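Putative nuclease YbcO (Escherichia coli K-12, PDB 3G27) binds zinc and is probably a nuclease. Local coordinates at residues 19-23 with 54-60; 16-20 with 67-73; 29-33 with 44-48; 11-16 with 83-88. All coordinates share one frame; numbering follows the deposited sequence.

Contact 1 (19-23 with 54-60). With ZN (zinc ion), chain B; CA (calcium ion), chain C.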
loop_
_atom_site.group_PDB
_atom_site.type_symbol
_atom_site.label_atom_id
_atom_site.label_comp_id
_atom_site.label_asym_id
_atom_site.label_seq_id
_atom_site.Cartn_x
_atom_site.Cartn_y
_atom_site.Cartn_z
ATOM N N GLY A 19 2.485 -0.556 20.197
ATOM C CA GLY A 19 2.731 0.452 21.215
ATOM C C GLY A 19 1.923 1.685 20.912
ATOM O O GLY A 19 1.048 2.086 21.695
ATOM N N VAL A 20 2.199 2.256 19.748
ATOM C CA VAL A 20 1.521 3.451 19.272
ATOM C C VAL A 20 -0.013 3.285 19.155
ATOM O O VAL A 20 -0.788 4.154 19.582
ATOM C CB VAL A 20 2.157 3.934 17.892
ATOM C CG1 VAL A 20 1.342 5.042 17.302
ATOM C CG2 VAL A 20 3.617 4.329 18.055
ATOM N N CYS A 21 -0.445 2.173 18.586
ATOM C CA CYS A 21 -1.860 1.913 18.411
ATOM C C CYS A 21 -2.571 2.028 19.732
ATOM O O CYS A 21 -2.082 1.530 20.755
ATOM C CB CYS A 21 -2.105 0.508 17.836
ATOM S SG CYS A 21 -3.774 0.289 16.998
ATOM N N ASN A 22 -3.735 2.661 19.720
ATOM C CA ASN A 22 -4.589 2.626 20.884
ATOM C C ASN A 22 -5.624 1.478 20.850
ATOM O O ASN A 22 -6.238 1.172 21.842
ATOM C CB ASN A 22 -5.230 4.001 21.180
ATOM C CG ASN A 22 -6.200 4.477 20.111
ATOM O OD1 ASN A 22 -6.948 3.703 19.518
ATOM N ND2 ASN A 22 -6.203 5.769 19.885
ATOM N N GLY A 23 -5.818 0.855 19.697
ATOM C CA GLY A 23 -6.753 -0.251 19.561
ATOM C C GLY A 23 -8.222 0.073 19.791
ATOM O O GLY A 23 -9.031 -0.842 20.021
ATOM N N CYS A 54 -6.645 4.396 13.861
ATOM C CA CYS A 54 -6.980 4.992 15.157
ATOM C C CYS A 54 -6.240 6.297 15.298
ATOM O O CYS A 54 -5.312 6.556 14.550
ATOM C CB CYS A 54 -6.574 4.090 16.312
ATOM S SG CYS A 54 -4.757 3.956 16.598
ATOM N N SER A 55 -6.650 7.115 16.267
ATOM C CA SER A 55 -6.151 8.467 16.389
ATOM C C SER A 55 -4.631 8.526 16.532
ATOM O O SER A 55 -3.973 9.396 15.962
ATOM C CB SER A 55 -6.841 9.184 17.556
ATOM O OG SER A 55 -6.760 8.461 18.782
ATOM N N ALA A 56 -4.091 7.567 17.271
ATOM C CA ALA A 56 -2.659 7.469 17.543
ATOM C C ALA A 56 -1.865 7.084 16.317
ATOM O O ALA A 56 -0.844 7.671 15.994
ATOM C CB ALA A 56 -2.432 6.444 18.641
ATOM N N CYS A 57 -2.328 6.055 15.640
ATOM C CA CYS A 57 -1.645 5.608 14.422
ATOM C C CYS A 57 -1.732 6.667 13.337
ATOM O O CYS A 57 -0.796 6.891 12.605
ATOM C CB CYS A 57 -2.242 4.280 13.941
ATOM S SG CYS A 57 -1.668 2.866 14.872
ATOM N N HIS A 58 -2.861 7.366 13.262
ATOM C CA HIS A 58 -3.010 8.437 12.311
ATOM C C HIS A 58 -1.947 9.516 12.543
ATOM O O HIS A 58 -1.265 9.921 11.622
ATOM C CB HIS A 58 -4.403 9.008 12.478
ATOM C CG HIS A 58 -4.772 10.032 11.470
ATOM N ND1 HIS A 58 -5.813 10.910 11.670
ATOM C CD2 HIS A 58 -4.268 10.304 10.240
ATOM C CE1 HIS A 58 -5.932 11.681 10.596
ATOM N NE2 HIS A 58 -5.006 11.335 9.721
ATOM N N ASP A 59 -1.797 9.985 13.778
ATOM C CA ASP A 59 -0.799 11.018 14.081
ATOM C C ASP A 59 0.619 10.554 13.758
ATOM O O ASP A 59 1.414 11.310 13.248
ATOM C CB ASP A 59 -0.904 11.447 15.518
ATOM C CG ASP A 59 -2.202 12.199 15.821
ATOM O OD1 ASP A 59 -2.837 12.679 14.867
ATOM O OD2 ASP A 59 -2.580 12.338 17.022
ATOM N N GLU A 60 0.899 9.288 13.990
ATOM C CA GLU A 60 2.227 8.695 13.702
ATOM C C GLU A 60 2.494 8.528 12.229
ATOM O O GLU A 60 3.586 8.852 11.764
ATOM C CB GLU A 60 2.384 7.355 14.390
ATOM C CG GLU A 60 3.793 6.694 14.274
ATOM C CD GLU A 60 4.874 7.350 15.122
ATOM O OE1 GLU A 60 4.562 8.051 16.114
ATOM O OE2 GLU A 60 6.059 7.155 14.788
HETATM ZN ZN ZN B . -3.827 2.097 15.526
HETATM CA CA CA C . -0.990 1.853 22.940
HETATM O O HOH W 1 -1.684 4.180 22.086
HETATM O O HOH W 2 -3.033 0.791 23.501
HETATM O O HOH W 3 -0.580 -0.549 21.971
#
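The irregular loop 19-23 runs past the start of helix 55-61, its backbone closest where Cys21 and Cys57 stand with CA atoms 5.4 Å apart. Beside this closest approach sits a zinc ion, held by SG of Cys21, Cys54 and Cys57; Cys13 supplies the fourth thiolate of this Cys4 site, in which Cys54 and Cys57 form the CxxC pair. Cys54 is also the helix N-cap. Its SG lies between the backbone N and the carbonyl carbon (chi1 71°), where besides the metal it accepts from Cys57 N at 3.4 Å and, almost straight (168°), from Asn22 N at 3.5 Å. These two N-H donors would be expected to temper the negative charge of this thiolate. Asn22 lays its amide alongside Cys54, OD1 3.3 Å from Cys54 CB, while that oxygen accepts from Asn24 N. Val20 O lies 3.0 Å from Ala56 CB, and Val20 CG1 meets Glu60 CB at 3.9 Å. On the loop's other flank, Gly19 O and Cys21 O bind a calcium ion, at 2.4 and 2.5 Å, together with three waters. The zinc thus ties the loop before strand 29-32 to helix 55-61, whose His58 packs on Val29 and Ala31 of that strand.

Contact 2 (16-20 with 67-73). With CA (calcium ion), chain C.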
loop_
_atom_site.group_PDB
_atom_site.type_symbol
_atom_site.label_atom_id
_atom_site.label_comp_id
_atom_site.label_asym_id
_atom_site.label_seq_id
_atom_site.Cartn_x
_atom_site.Cartn_y
_atom_site.Cartn_z
ATOM N N ARG A 16 -2.154 -0.403 13.066
ATOM C CA ARG A 16 -1.705 -1.189 14.216
ATOM C C ARG A 16 -0.195 -1.168 14.475
ATOM O O ARG A 16 0.421 -2.228 14.616
ATOM C CB ARG A 16 -2.176 -2.640 14.065
ATOM C CG ARG A 16 -3.539 -2.777 13.377
ATOM C CD ARG A 16 -4.199 -4.106 13.712
ATOM N NE ARG A 16 -5.142 -4.554 12.690
ATOM C CZ ARG A 16 -4.855 -5.475 11.780
ATOM N NH1 ARG A 16 -5.768 -5.840 10.889
ATOM N NH2 ARG A 16 -3.650 -6.036 11.767
ATOM N N ILE A 17 0.396 0.025 14.565
ATOM C CA ILE A 17 1.797 0.141 14.944
ATOM C C ILE A 17 1.891 -0.290 16.408
ATOM O O ILE A 17 1.197 0.263 17.285
ATOM C CB ILE A 17 2.354 1.570 14.783
ATOM C CG1 ILE A 17 2.280 2.010 13.323
ATOM C CG2 ILE A 17 3.792 1.608 15.286
ATOM C CD1 ILE A 17 2.509 3.475 13.076
ATOM N N PRO A 18 2.731 -1.284 16.696
ATOM C CA PRO A 18 2.806 -1.700 18.084
ATOM C C PRO A 18 3.134 -0.562 19.036
ATOM O O PRO A 18 3.943 0.286 18.720
ATOM C CB PRO A 18 3.932 -2.737 18.073
ATOM C CG PRO A 18 3.896 -3.298 16.676
ATOM C CD PRO A 18 3.563 -2.141 15.819
ATOM N N GLY A 19 2.485 -0.556 20.197
ATOM C CA GLY A 19 2.731 0.452 21.215
ATOM C C GLY A 19 1.923 1.685 20.912
ATOM O O GLY A 19 1.048 2.086 21.695
ATOM N N VAL A 20 2.199 2.256 19.748
ATOM C CA VAL A 20 1.521 3.451 19.272
ATOM C C VAL A 20 -0.013 3.285 19.155
ATOM O O VAL A 20 -0.788 4.154 19.582
ATOM C CB VAL A 20 2.157 3.934 17.892
ATOM C CG1 VAL A 20 1.342 5.042 17.302
ATOM C CG2 VAL A 20 3.617 4.329 18.055
ATOM N N PHE A 67 7.197 8.335 17.178
ATOM C CA PHE A 67 7.552 7.297 18.128
ATOM C C PHE A 67 8.335 6.185 17.476
ATOM O O PHE A 67 9.206 5.619 18.093
ATOM C CB PHE A 67 6.301 6.712 18.778
ATOM C CG PHE A 67 5.595 7.664 19.675
ATOM C CD1 PHE A 67 6.219 8.139 20.825
ATOM C CD2 PHE A 67 4.308 8.039 19.410
ATOM C CE1 PHE A 67 5.592 9.015 21.682
ATOM C CE2 PHE A 67 3.644 8.940 20.258
ATOM C CZ PHE A 67 4.294 9.429 21.399
ATOM N N VAL A 68 8.019 5.851 16.233
ATOM C CA VAL A 68 8.770 4.842 15.530
ATOM C C VAL A 68 9.447 5.412 14.287
ATOM O O VAL A 68 9.142 6.516 13.821
ATOM C CB VAL A 68 7.881 3.625 15.128
ATOM C CG1 VAL A 68 7.080 3.121 16.345
ATOM C CG2 VAL A 68 6.954 3.972 13.975
ATOM N N ASP A 69 10.390 4.629 13.790
ATOM C CA ASP A 69 11.079 4.856 12.531
ATOM C C ASP A 69 10.099 5.148 11.357
ATOM O O ASP A 69 9.080 4.505 11.234
ATOM C CB ASP A 69 11.959 3.605 12.338
ATOM C CG ASP A 69 12.598 3.511 10.994
ATOM O OD1 ASP A 69 13.829 3.732 10.910
ATOM O OD2 ASP A 69 11.874 3.146 10.033
ATOM N N ALA A 70 10.411 6.141 10.518
ATOM C CA ALA A 70 9.512 6.584 9.450
ATOM C C ALA A 70 9.282 5.541 8.370
ATOM O O ALA A 70 8.229 5.500 7.755
ATOM C CB ALA A 70 10.056 7.835 8.792
ATOM N N GLY A 71 10.294 4.728 8.099
ATOM C CA GLY A 71 10.135 3.607 7.168
ATOM C C GLY A 71 9.162 2.562 7.686
ATOM O O GLY A 71 8.294 2.090 6.968
ATOM N N TYR A 72 9.282 2.239 8.957
ATOM C CA TYR A 72 8.352 1.303 9.592
ATOM C C TYR A 72 6.918 1.850 9.665
ATOM O O TYR A 72 5.956 1.170 9.324
ATOM C CB TYR A 72 8.880 0.941 10.970
ATOM C CG TYR A 72 8.047 -0.073 11.691
ATOM C CD1 TYR A 72 7.903 -1.350 11.189
ATOM C CD2 TYR A 72 7.412 0.251 12.878
ATOM C CE1 TYR A 72 7.151 -2.284 11.854
ATOM C CE2 TYR A 72 6.654 -0.682 13.568
ATOM C CZ TYR A 72 6.521 -1.941 13.053
ATOM O OH TYR A 72 5.774 -2.886 13.721
ATOM N N ALA A 73 6.767 3.084 10.092
ATOM C CA ALA A 73 5.465 3.737 10.053
ATOM C C ALA A 73 4.850 3.651 8.664
ATOM O O ALA A 73 3.672 3.356 8.527
ATOM C CB ALA A 73 5.611 5.178 10.450
HETATM CA CA CA C . -0.990 1.853 22.940
HETATM O O HOH W 1 -1.684 4.180 22.086
HETATM O O HOH W 2 -3.033 0.791 23.501
HETATM O O HOH W 3 -0.580 -0.549 21.971
#
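Val20 points at segment 67-73 and the end of Ile17 swings in beside it; Val68 CG1 is the bump that sits over the groove between their CG2 methyls, 3.8 Å from Ile17 CG2 and 4.0 Å from Val20 CG2. No hydrogen bond joins the two segments, so complementary shape carries the contact. Ile17 uses both of its branches. CG2, anti to the backbone N because chi1 is -62°, reaches Val68 and also approaches Tyr72 CE2 at 4.0 Å, whereas CD1 runs on to lie against CA and CB of Ala73, with 4.4 Å to Ala73 CB.

Tyr72 closes one flank. Its side chain slides past Ile17 in the opposite direction and brings the phenol end to the proline, where Pro18 CD sits at the edge of the Tyr72 ring, near its plane, 3.1 Å from Tyr72 OH. At the other flank Val20 CG2 meets Phe67 CB at 3.7 Å, with Phe67 CD2 next nearest at 4.0 Å. Asp69 is the N-cap of helix 70-90, its OD2 accepting from Tyr72 N at 2.9 Å. The contact therefore seats the loop that holds the calcium ligand Gly19 against the first turn of helix 70-90 and the residues just before it, while helix 55-61 lies alongside, with Glu60 and Ile61 packing on Ile17.

Contact 3 (29-33 with 44-48)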
loop_
_atom_site.group_PDB
_atom_site.type_symbol
_atom_site.label_atom_id
_atom_site.label_comp_id
_atom_site.label_asym_id
_atom_site.label_seq_id
_atom_site.Cartn_x
_atom_site.Cartn_y
_atom_site.Cartn_z
ATOM N N VAL A 29 -10.412 6.787 11.954
ATOM C CA VAL A 29 -10.828 7.615 10.822
ATOM C C VAL A 29 -10.211 7.084 9.524
ATOM O O VAL A 29 -9.326 6.237 9.553
ATOM C CB VAL A 29 -10.407 9.096 11.031
ATOM C CG1 VAL A 29 -11.028 9.669 12.330
ATOM C CG2 VAL A 29 -8.887 9.214 11.065
ATOM N N LEU A 30 -10.665 7.610 8.393
ATOM C CA LEU A 30 -10.016 7.349 7.112
ATOM C C LEU A 30 -8.787 8.269 6.984
ATOM O O LEU A 30 -8.931 9.457 6.786
ATOM C CB LEU A 30 -11.003 7.570 5.952
ATOM C CG LEU A 30 -10.523 7.035 4.615
ATOM C CD1 LEU A 30 -10.424 5.542 4.696
ATOM C CD2 LEU A 30 -11.449 7.438 3.522
ATOM N N ALA A 31 -7.589 7.703 7.129
ATOM C CA ALA A 31 -6.356 8.448 7.127
ATOM C C ALA A 31 -5.717 8.307 5.739
ATOM O O ALA A 31 -5.304 7.221 5.351
ATOM C CB ALA A 31 -5.431 7.893 8.197
ATOM N N HIS A 32 -5.628 9.414 5.006
ATOM C CA HIS A 32 -5.036 9.417 3.686
ATOM C C HIS A 32 -3.545 9.139 3.707
ATOM O O HIS A 32 -2.822 9.638 4.564
ATOM C CB HIS A 32 -5.278 10.762 3.013
ATOM C CG HIS A 32 -6.698 10.973 2.626
ATOM N ND1 HIS A 32 -7.624 11.530 3.482
ATOM C CD2 HIS A 32 -7.364 10.673 1.486
ATOM C CE1 HIS A 32 -8.801 11.570 2.880
ATOM N NE2 HIS A 32 -8.672 11.053 1.669
ATOM N N ILE A 33 -3.094 8.342 2.747
ATOM C CA ILE A 33 -1.692 8.034 2.602
ATOM C C ILE A 33 -1.088 9.136 1.736
ATOM O O ILE A 33 -1.645 9.490 0.702
ATOM C CB ILE A 33 -1.508 6.690 1.895
ATOM C CG1 ILE A 33 -2.124 5.541 2.712
ATOM C CG2 ILE A 33 -0.028 6.457 1.545
ATOM C CD1 ILE A 33 -1.682 5.425 4.092
ATOM N N LYS A 44 -5.485 17.379 -2.014
ATOM C CA LYS A 44 -6.755 16.668 -2.189
ATOM C C LYS A 44 -6.574 15.189 -2.618
ATOM O O LYS A 44 -7.036 14.804 -3.705
ATOM C CB LYS A 44 -7.619 17.410 -3.228
ATOM N N PRO A 45 -5.921 14.346 -1.776
ATOM C CA PRO A 45 -5.685 12.963 -2.223
ATOM C C PRO A 45 -6.932 12.070 -2.119
ATOM O O PRO A 45 -7.817 12.316 -1.270
ATOM C CB PRO A 45 -4.558 12.463 -1.301
ATOM C CG PRO A 45 -4.657 13.303 -0.058
ATOM C CD PRO A 45 -5.522 14.535 -0.369
ATOM N N PRO A 46 -6.996 11.035 -2.973
ATOM C CA PRO A 46 -8.208 10.235 -3.099
ATOM C C PRO A 46 -8.397 9.333 -1.889
ATOM O O PRO A 46 -7.415 8.941 -1.276
ATOM C CB PRO A 46 -7.966 9.422 -4.376
ATOM C CG PRO A 46 -6.481 9.514 -4.651
ATOM C CD PRO A 46 -5.844 10.376 -3.608
ATOM N N ASP A 47 -9.655 9.050 -1.545
ATOM C CA ASP A 47 -10.024 8.256 -0.353
ATOM C C ASP A 47 -9.675 6.773 -0.492
ATOM O O ASP A 47 -9.563 6.066 0.517
ATOM C CB ASP A 47 -11.525 8.362 -0.057
ATOM C CG ASP A 47 -11.954 9.761 0.395
ATOM O OD1 ASP A 47 -11.109 10.583 0.831
ATOM O OD2 ASP A 47 -13.173 10.037 0.310
ATOM N N LEU A 48 -9.543 6.304 -1.736
ATOM C CA LEU A 48 -9.027 4.975 -2.027
ATOM C C LEU A 48 -7.630 4.829 -1.429
ATOM O O LEU A 48 -7.328 3.834 -0.788
ATOM C CB LEU A 48 -9.002 4.737 -3.551
ATOM C CG LEU A 48 -8.562 3.349 -4.027
ATOM C CD1 LEU A 48 -9.617 2.288 -3.645
ATOM C CD2 LEU A 48 -8.217 3.313 -5.534
#
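A short hydrogen bond joins His32 to Asp47, with His32 NE2 only 2.6 Å from Asp47 OD1, although the N-H...O angle is only 143°. The carboxylate oxygen lies near the imidazole plane and receives the N-H on its anti lone pair, the one turned away from OD2; the ring and carboxylate planes are 47° apart. With chi1 at -71° the His32 ring is carried anti to its carbonyl carbon, which sets its NE2 and CD2 side against the loop 44-48.

Two backbone carbonyls of this loop come close to the ring. Pro46 O approaches the edge, 3.3 Å from His32 CD2, and Pro45 O comes within 3.2 Å of the same carbon from an oblique direction. The Pro45 ring lies across the base of the side chain, its CG 4.0 Å from His32 CB. His32 is the predicted proton acceptor of this putative nuclease. It ends strand 29-32, which pairs antiparallel with strand 50-53 ahead of helix 55-61, an order consistent with the His-Me finger (HNH-like) fold; the loop carrying Asp47 leads into the second strand.

Two residues earlier on the first strand, Leu30 lays CD2 against Asp47 CB at 3.7 Å, crossing the aspartate at about a right angle, so a methyl lies against the acid's CB and carboxylate carbon. Lys6 packs on both Leu30 and His32 and forms a long, weak ion pair with Asp47 OD1. Pro46 packs on Leu89 of the second subunit.

Contact 4 (11-16 with 83-88). With ZN (zinc ion), chain B.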
loop_
_atom_site.group_PDB
_atom_site.type_symbol
_atom_site.label_atom_id
_atom_site.label_comp_id
_atom_site.label_asym_id
_atom_site.label_seq_id
_atom_site.Cartn_x
_atom_site.Cartn_y
_atom_site.Cartn_z
ATOM N N ARG A 11 -14.566 1.628 12.832
ATOM C CA ARG A 11 -13.990 0.358 12.468
ATOM C C ARG A 11 -12.646 0.197 13.154
ATOM O O ARG A 11 -12.020 1.156 13.600
ATOM C CB ARG A 11 -13.767 0.286 10.964
ATOM C CG ARG A 11 -15.006 0.254 10.122
ATOM C CD ARG A 11 -15.215 -1.119 9.574
ATOM N NE ARG A 11 -16.084 -1.125 8.404
ATOM C CZ ARG A 11 -16.390 -2.226 7.731
ATOM N NH1 ARG A 11 -17.205 -2.165 6.677
ATOM N NH2 ARG A 11 -15.881 -3.399 8.125
ATOM N N GLU A 12 -12.183 -1.036 13.163
ATOM C CA GLU A 12 -10.877 -1.388 13.686
ATOM C C GLU A 12 -9.700 -0.788 12.909
ATOM O O GLU A 12 -9.688 -0.784 11.678
ATOM C CB GLU A 12 -10.752 -2.915 13.675
ATOM C CG GLU A 12 -9.564 -3.448 14.446
ATOM C CD GLU A 12 -9.932 -4.631 15.332
ATOM O OE1 GLU A 12 -10.032 -5.793 14.813
ATOM O OE2 GLU A 12 -10.126 -4.368 16.555
ATOM N N CYS A 13 -8.689 -0.317 13.644
ATOM C CA CYS A 13 -7.468 0.213 13.043
ATOM C C CYS A 13 -6.807 -0.880 12.231
ATOM O O CYS A 13 -6.639 -1.987 12.716
ATOM C CB CYS A 13 -6.508 0.690 14.132
ATOM S SG CYS A 13 -5.013 1.488 13.550
ATOM N N GLN A 14 -6.446 -0.561 10.990
ATOM C CA GLN A 14 -5.718 -1.485 10.125
ATOM C C GLN A 14 -4.220 -1.211 10.084
ATOM O O GLN A 14 -3.495 -1.967 9.462
ATOM C CB GLN A 14 -6.290 -1.443 8.714
ATOM C CG GLN A 14 -7.742 -1.857 8.632
ATOM C CD GLN A 14 -7.949 -3.287 9.142
ATOM O OE1 GLN A 14 -7.315 -4.220 8.660
ATOM N NE2 GLN A 14 -8.823 -3.451 10.139
ATOM N N VAL A 15 -3.761 -0.148 10.755
ATOM C CA VAL A 15 -2.330 0.237 10.736
ATOM C C VAL A 15 -1.621 -0.525 11.856
ATOM O O VAL A 15 -0.612 -1.188 11.635
ATOM C CB VAL A 15 -2.119 1.759 10.952
ATOM C CG1 VAL A 15 -0.643 2.080 11.045
ATOM C CG2 VAL A 15 -2.759 2.575 9.857
ATOM N N ARG A 16 -2.154 -0.403 13.066
ATOM C CA ARG A 16 -1.705 -1.189 14.216
ATOM C C ARG A 16 -0.195 -1.168 14.475
ATOM O O ARG A 16 0.421 -2.228 14.616
ATOM C CB ARG A 16 -2.176 -2.640 14.065
ATOM C CG ARG A 16 -3.539 -2.777 13.377
ATOM C CD ARG A 16 -4.199 -4.106 13.712
ATOM N NE ARG A 16 -5.142 -4.554 12.690
ATOM C CZ ARG A 16 -4.855 -5.475 11.780
ATOM N NH1 ARG A 16 -5.768 -5.840 10.889
ATOM N NH2 ARG A 16 -3.650 -6.036 11.767
ATOM N N ARG A 83 -5.152 -3.622 3.568
ATOM C CA ARG A 83 -6.195 -4.239 4.405
ATOM C C ARG A 83 -7.552 -3.524 4.328
ATOM O O ARG A 83 -8.584 -4.172 4.171
ATOM C CB ARG A 83 -5.731 -4.275 5.838
ATOM C CG ARG A 83 -4.496 -5.117 6.057
ATOM C CD ARG A 83 -4.191 -5.233 7.547
ATOM N NE ARG A 83 -2.858 -5.783 7.745
ATOM C CZ ARG A 83 -1.907 -5.260 8.517
ATOM N NH1 ARG A 83 -2.100 -4.146 9.224
ATOM N NH2 ARG A 83 -0.728 -5.877 8.584
ATOM N N THR A 84 -7.533 -2.201 4.418
ATOM C CA THR A 84 -8.719 -1.357 4.227
ATOM C C THR A 84 -9.412 -1.537 2.890
ATOM O O THR A 84 -10.625 -1.682 2.836
ATOM C CB THR A 84 -8.336 0.108 4.360
ATOM O OG1 THR A 84 -7.686 0.294 5.630
ATOM C CG2 THR A 84 -9.552 1.015 4.241
ATOM N N GLN A 85 -8.650 -1.507 1.806
ATOM C CA GLN A 85 -9.202 -1.740 0.472
ATOM C C GLN A 85 -9.757 -3.140 0.391
ATOM O O GLN A 85 -10.792 -3.367 -0.225
ATOM C CB GLN A 85 -8.143 -1.511 -0.611
ATOM C CG GLN A 85 -7.662 -0.031 -0.713
ATOM C CD GLN A 85 -6.509 0.172 -1.689
ATOM O OE1 GLN A 85 -6.100 -0.750 -2.396
ATOM N NE2 GLN A 85 -6.014 1.390 -1.764
ATOM N N VAL A 86 -9.092 -4.088 1.038
ATOM C CA VAL A 86 -9.595 -5.447 1.050
ATOM C C VAL A 86 -10.927 -5.527 1.813
ATOM O O VAL A 86 -11.831 -6.247 1.404
ATOM C CB VAL A 86 -8.597 -6.440 1.654
ATOM C CG1 VAL A 86 -9.335 -7.732 2.059
ATOM C CG2 VAL A 86 -7.461 -6.732 0.678
ATOM N N ILE A 87 -11.040 -4.785 2.908
ATOM C CA ILE A 87 -12.319 -4.651 3.614
ATOM C C ILE A 87 -13.408 -4.051 2.703
ATOM O O ILE A 87 -14.531 -4.568 2.659
ATOM C CB ILE A 87 -12.184 -3.768 4.858
ATOM C CG1 ILE A 87 -11.425 -4.497 5.959
ATOM C CG2 ILE A 87 -13.538 -3.328 5.349
ATOM C CD1 ILE A 87 -11.012 -3.570 7.102
ATOM N N TRP A 88 -13.070 -2.970 1.989
ATOM C CA TRP A 88 -14.007 -2.304 1.067
ATOM C C TRP A 88 -14.497 -3.250 -0.004
ATOM O O TRP A 88 -15.653 -3.186 -0.420
ATOM C CB TRP A 88 -13.356 -1.116 0.350
ATOM C CG TRP A 88 -12.915 0.023 1.198
ATOM C CD1 TRP A 88 -12.033 1.005 0.841
ATOM C CD2 TRP A 88 -13.313 0.317 2.545
ATOM N NE1 TRP A 88 -11.860 1.891 1.872
ATOM C CE2 TRP A 88 -12.630 1.493 2.931
ATOM C CE3 TRP A 88 -14.177 -0.297 3.466
ATOM C CZ2 TRP A 88 -12.785 2.065 4.198
ATOM C CZ3 TRP A 88 -14.320 0.275 4.733
ATOM C CH2 TRP A 88 -13.631 1.445 5.080
HETATM ZN ZN ZN B . -3.827 2.097 15.526
HETATM O O HOH W 4 0.158 -2.743 9.545
#
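Arg11 begins the contact by laying one face of its guanidinium over Ile87: the methyl CG2 sits 3.5 Å above the plane, displaced toward the rim, and is 3.6 Å from Arg11 NH2. Arg11 NH1 meanwhile approaches the edge of the Trp88 indole. Glu12 O accepts from Gln14 NE2 at 3.2 Å; the donor stands above the carbonyl plane. Cys13 turns away from the helix, and its SG binds the zinc ion at 2.4 Å while accepting from Arg16 N in a nearly straight bond. This is the first of the four zinc cysteines, in a loop whose other face lies against helix 70-90.

Gln14 is the main side chain of the interface. Bent at chi2 (-60°), it lays its amide on Ile87, CD meeting Ile87 CD1 at 3.7 Å, and brings OE1 to 3.2 Å from Arg83 CB. Its CG reaches Thr84 OG1; that hydroxyl is itself bonded to Gly80 O. Gln14 O accepts from Arg83 NH1 at 2.6 Å, with the carbonyl oxygen near the guanidinium plane. Val15 points into the interior, onto Cys57 and Ile61, and its carbonyl oxygen shares a water with Arg83 NH1. Arg16 is split between two conformers; in one its guanidinium lies flat on that of Arg83, centres 4.4 Å apart and planes at 13°, an offset pairing of like charges that is therefore doubtful.

In the fold
Contacts 1, 2 and 4 all use the loop that precedes strand 29-32: contacts 1 and 2 share Gly19 and Val20, contacts 2 and 4 share Arg16. These three are partly buried, whereas contact 3 lies at the surface. Contacts 1 and 4 meet at the zinc ion, and contacts 2 and 4 set the loop against opposite ends of helix 70-90. Their chemistry differs: metal and sulfur bonds in contact 1, apolar packing in contact 2, arginine and amide groups in contact 4, and a histidine-carboxylate pair in contact 3. Probable hydrogen bonds from Phe67 N and Val68 N to Glu60 link contacts 1 and 2; a probable one from Gln85 NE2 to Leu48 O links contacts 3 and 4, which both touch the second subunit.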